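Local structure of UPF0062 protein MJ1593 (Methanocaldococcus jannaschii, 2YX5) at residues Val6-Lys11 with Lys41-Ile46. The protein is a small archaeal PurS-like protein of the UPF0062 family, a small alpha/beta subunit that assembles with further copies of itself. Sequence-based numbering, arbitrary orientation.
Sequences VIIKLK and KMIDII
Val6 lies beside Ile43, its CB 4.1 Å from Ile43 CB, and reaches past it with CG2 to meet CD1 of Ile45 at 3.9 Å. That methyl is available because the first torsion of Val6 (chi1 -173°) turns CG1 anti to the backbone N and leaves CG2 on the N side, where Ile45 comes in at a slant. On the same face Ile8 and Ile43 cross at an angle, meeting through their CD1 methyls at 3.8 Å, each carried on a CG1 branch that stands anti to its own carbonyl carbon. Cys63 of helix 52-67 covers Val6, and Met62 and Leu67 cover Ile45, so the Val6-Ile45 part of this face packs against that helix. Ile7 and Met42 occupy the reverse face as a non-hydrogen-bonded pair. Beneath the side chains, two reciprocal pairs of backbone bonds fix the register. Val6 N gives to Ile43 O at 2.7 Å, while Ile43 N returns to Val6 O at 2.8 Å. Ile8 and Lys41 repeat the exchange, with Ile8 N to Lys41 O at 3.0 Å and Lys41 N to Ile8 O at 3.1 Å. Residues 41-46 also pair antiparallel with a strand of a second subunit, continuing the sheet across the interface, whereas Ile7 and Lys9 bond to strand 73-81. The arrangement is that of a central strand and its neighbour in an antiparallel sheet, three-stranded within the chain and of order 2-1-3, the two connected through helix 17-28, as expected of a PurS-like alpha/beta fold.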
ATOM      1  N   VAL A   6     -11.903   9.887  -4.518  1.00 46.50           N
ATOM      2  CA  VAL A   6     -10.626  10.227  -5.132  1.00 37.34           C
ATOM      3  C   VAL A   6      -9.908   8.961  -5.619  1.00 41.92           C
ATOM      4  O   VAL A   6      -9.634   8.061  -4.832  1.00 40.02           O
ATOM      5  CB  VAL A   6      -9.703  10.969  -4.145  1.00 46.68           C
ATOM      6  CG1 VAL A   6      -8.440  11.463  -4.854  1.00 35.55           C
ATOM      7  CG2 VAL A   6     -10.438  12.122  -3.534  1.00 31.47           C
ATOM      8  N   ILE A   7      -9.647   8.883  -6.921  1.00 42.54           N
ATOM      9  CA  ILE A   7      -8.914   7.757  -7.482  1.00 46.28           C
ATOM     10  C   ILE A   7      -7.525   8.287  -7.753  1.00 48.16           C
ATOM     11  O   ILE A   7      -7.377   9.326  -8.388  1.00 46.34           O
ATOM     12  CB  ILE A   7      -9.454   7.266  -8.825  1.00 45.36           C
ATOM     13  CG1 ILE A   7     -10.773   6.532  -8.649  1.00 49.01           C
ATOM     14  CG2 ILE A   7      -8.456   6.350  -9.454  1.00 42.29           C
ATOM     15  CD1 ILE A   7     -11.925   7.446  -8.363  1.00 66.38           C
ATOM     16  N   ILE A   8      -6.515   7.585  -7.249  1.00 50.00           N
ATOM     17  CA  ILE A   8      -5.133   7.983  -7.446  1.00 39.66           C
ATOM     18  C   ILE A   8      -4.355   6.855  -8.115  1.00 41.26           C
ATOM     19  O   ILE A   8      -4.401   5.711  -7.677  1.00 43.24           O
ATOM     20  CB  ILE A   8      -4.454   8.304  -6.133  1.00 42.69           C
ATOM     21  CG1 ILE A   8      -5.196   9.441  -5.437  1.00 46.87           C
ATOM     22  CG2 ILE A   8      -3.003   8.672  -6.395  1.00 41.89           C
ATOM     23  CD1 ILE A   8      -4.549   9.899  -4.131  1.00 54.16           C
ATOM     24  N   LYS A   9      -3.646   7.192  -9.184  1.00 39.92           N
ATOM     25  CA  LYS A   9      -2.858   6.217  -9.921  1.00 51.09           C
ATOM     26  C   LYS A   9      -1.484   6.812 -10.234  1.00 50.10           C
ATOM     27  O   LYS A   9      -1.213   7.983  -9.947  1.00 47.27           O
ATOM     28  CB  LYS A   9      -3.578   5.856 -11.234  1.00 48.76           C
ATOM     29  CG  LYS A   9      -4.087   7.098 -11.960  1.00 59.47           C
ATOM     30  CD  LYS A   9      -4.753   6.794 -13.290  1.00 78.56           C
ATOM     31  CE  LYS A   9      -5.273   8.077 -13.977  1.00 87.01           C
ATOM     32  NZ  LYS A   9      -6.403   8.747 -13.252  1.00 85.70           N
ATOM     33  N   LEU A  10      -0.612   5.998 -10.809  1.00 52.82           N
ATOM     34  CA  LEU A  10       0.700   6.485 -11.190  1.00 53.58           C
ATOM     35  C   LEU A  10       0.499   7.268 -12.484  1.00 55.66           C
ATOM     36  O   LEU A  10      -0.465   7.021 -13.216  1.00 53.77           O
ATOM     37  CB  LEU A  10       1.653   5.325 -11.446  1.00 43.57           C
ATOM     38  CG  LEU A  10       2.124   4.526 -10.241  1.00 48.53           C
ATOM     39  CD1 LEU A  10       3.098   3.432 -10.684  1.00 53.57           C
ATOM     40  CD2 LEU A  10       2.783   5.463  -9.262  1.00 47.07           C
ATOM     41  N   LYS A  11       1.390   8.218 -12.750  1.00 55.37           N
ATOM     42  CA  LYS A  11       1.320   9.006 -13.975  1.00 63.48           C
ATOM     43  C   LYS A  11       1.144   8.055 -15.173  1.00 70.26           C
ATOM     44  O   LYS A  11       1.607   6.906 -15.150  1.00 71.67           O
ATOM     45  CB  LYS A  11       2.608   9.833 -14.140  1.00 60.09           C
ATOM     46  CG  LYS A  11       2.567  11.246 -13.546  1.00 63.15           C
ATOM     47  CD  LYS A  11       1.965  12.248 -14.548  1.00 76.34           C
ATOM     48  CE  LYS A  11       1.980  13.707 -14.048  1.00 70.36           C
ATOM     49  NZ  LYS A  11       0.846  14.052 -13.134  1.00 57.16           N
ATOM     50  N   LYS A  41      -5.561   3.487  -5.919  1.00 38.80           N
ATOM     51  CA  LYS A  41      -5.917   3.652  -4.537  1.00 40.23           C
ATOM     52  C   LYS A  41      -7.236   4.422  -4.602  1.00 40.94           C
ATOM     53  O   LYS A  41      -7.367   5.410  -5.324  1.00 37.82           O
ATOM     54  CB  LYS A  41      -4.852   4.452  -3.774  1.00 45.44           C
ATOM     55  CG  LYS A  41      -4.971   4.364  -2.243  1.00 56.61           C
ATOM     56  CD  LYS A  41      -4.819   2.902  -1.801  1.00 77.60           C
ATOM     57  CE  LYS A  41      -5.032   2.675  -0.308  1.00 70.20           C
ATOM     58  NZ  LYS A  41      -5.275   1.210  -0.072  1.00 69.59           N
ATOM     59  N   MET A  42      -8.230   3.938  -3.890  1.00 42.98           N
ATOM     60  CA  MET A  42      -9.482   4.636  -3.874  1.00 47.32           C
ATOM     61  C   MET A  42      -9.630   5.272  -2.500  1.00 45.72           C
ATOM     62  O   MET A  42      -9.443   4.620  -1.489  1.00 41.38           O
ATOM     63  CB  MET A  42     -10.638   3.685  -4.164  1.00 43.31           C
ATOM     64  CG  MET A  42     -11.985   4.409  -4.238  1.00 69.51           C
ATOM     65  SD  MET A  42     -13.336   3.506  -5.079  1.00 74.61           S
ATOM     66  CE  MET A  42     -14.245   2.810  -3.633  1.00 59.42           C
ATOM     67  N   ILE A  43      -9.930   6.564  -2.479  1.00 44.95           N
ATOM     68  CA  ILE A  43     -10.117   7.300  -1.232  1.00 42.06           C
ATOM     69  C   ILE A  43     -11.502   7.980  -1.189  1.00 44.81           C
ATOM     70  O   ILE A  43     -11.768   8.924  -1.959  1.00 38.61           O
ATOM     71  CB  ILE A  43      -9.034   8.387  -1.060  1.00 36.98           C
ATOM     72  CG1 ILE A  43      -7.647   7.744  -1.017  1.00 44.31           C
ATOM     73  CG2 ILE A  43      -9.291   9.180   0.202  1.00 37.56           C
ATOM     74  CD1 ILE A  43      -6.484   8.734  -1.122  1.00 41.32           C
ATOM     75  N   ASP A  44     -12.363   7.487  -0.294  1.00 38.20           N
ATOM     76  CA  ASP A  44     -13.693   8.040  -0.110  1.00 35.46           C
ATOM     77  C   ASP A  44     -13.725   9.081   0.990  1.00 42.73           C
ATOM     78  O   ASP A  44     -13.525   8.775   2.163  1.00 42.69           O
ATOM     79  CB  ASP A  44     -14.693   6.950   0.212  1.00 38.63           C
ATOM     80  CG  ASP A  44     -15.159   6.220  -1.029  1.00 49.07           C
ATOM     81  OD1 ASP A  44     -14.630   6.525  -2.124  1.00 45.99           O
ATOM     82  OD2 ASP A  44     -16.045   5.344  -0.911  1.00 43.80           O
ATOM     83  N   ILE A  45     -13.972  10.327   0.625  1.00 46.31           N
ATOM     84  CA  ILE A  45     -14.007  11.354   1.639  1.00 40.92           C
ATOM     85  C   ILE A  45     -15.435  11.810   1.892  1.00 45.57           C
ATOM     86  O   ILE A  45     -16.100  12.318   0.990  1.00 43.06           O
ATOM     87  CB  ILE A  45     -13.160  12.536   1.215  1.00 43.75           C
ATOM     88  CG1 ILE A  45     -11.723  12.052   0.926  1.00 39.33           C
ATOM     89  CG2 ILE A  45     -13.219  13.615   2.304  1.00 40.30           C
ATOM     90  CD1 ILE A  45     -10.822  13.077   0.246  1.00 38.14           C
ATOM     91  N   ILE A  46     -15.914  11.588   3.113  1.00 41.07           N
ATOM     92  CA  ILE A  46     -17.252  12.022   3.502  1.00 43.16           C
ATOM     93  C   ILE A  46     -17.115  13.381   4.193  1.00 51.33           C
ATOM     94  O   ILE A  46     -16.475  13.515   5.253  1.00 45.11           O
ATOM     95  CB  ILE A  46     -17.922  10.996   4.411  1.00 48.89           C
ATOM     96  CG1 ILE A  46     -18.122   9.701   3.613  1.00 49.45           C
ATOM     97  CG2 ILE A  46     -19.249  11.545   4.942  1.00 44.74           C
ATOM     98  CD1 ILE A  46     -18.627   8.554   4.427  1.00 68.46           C
TER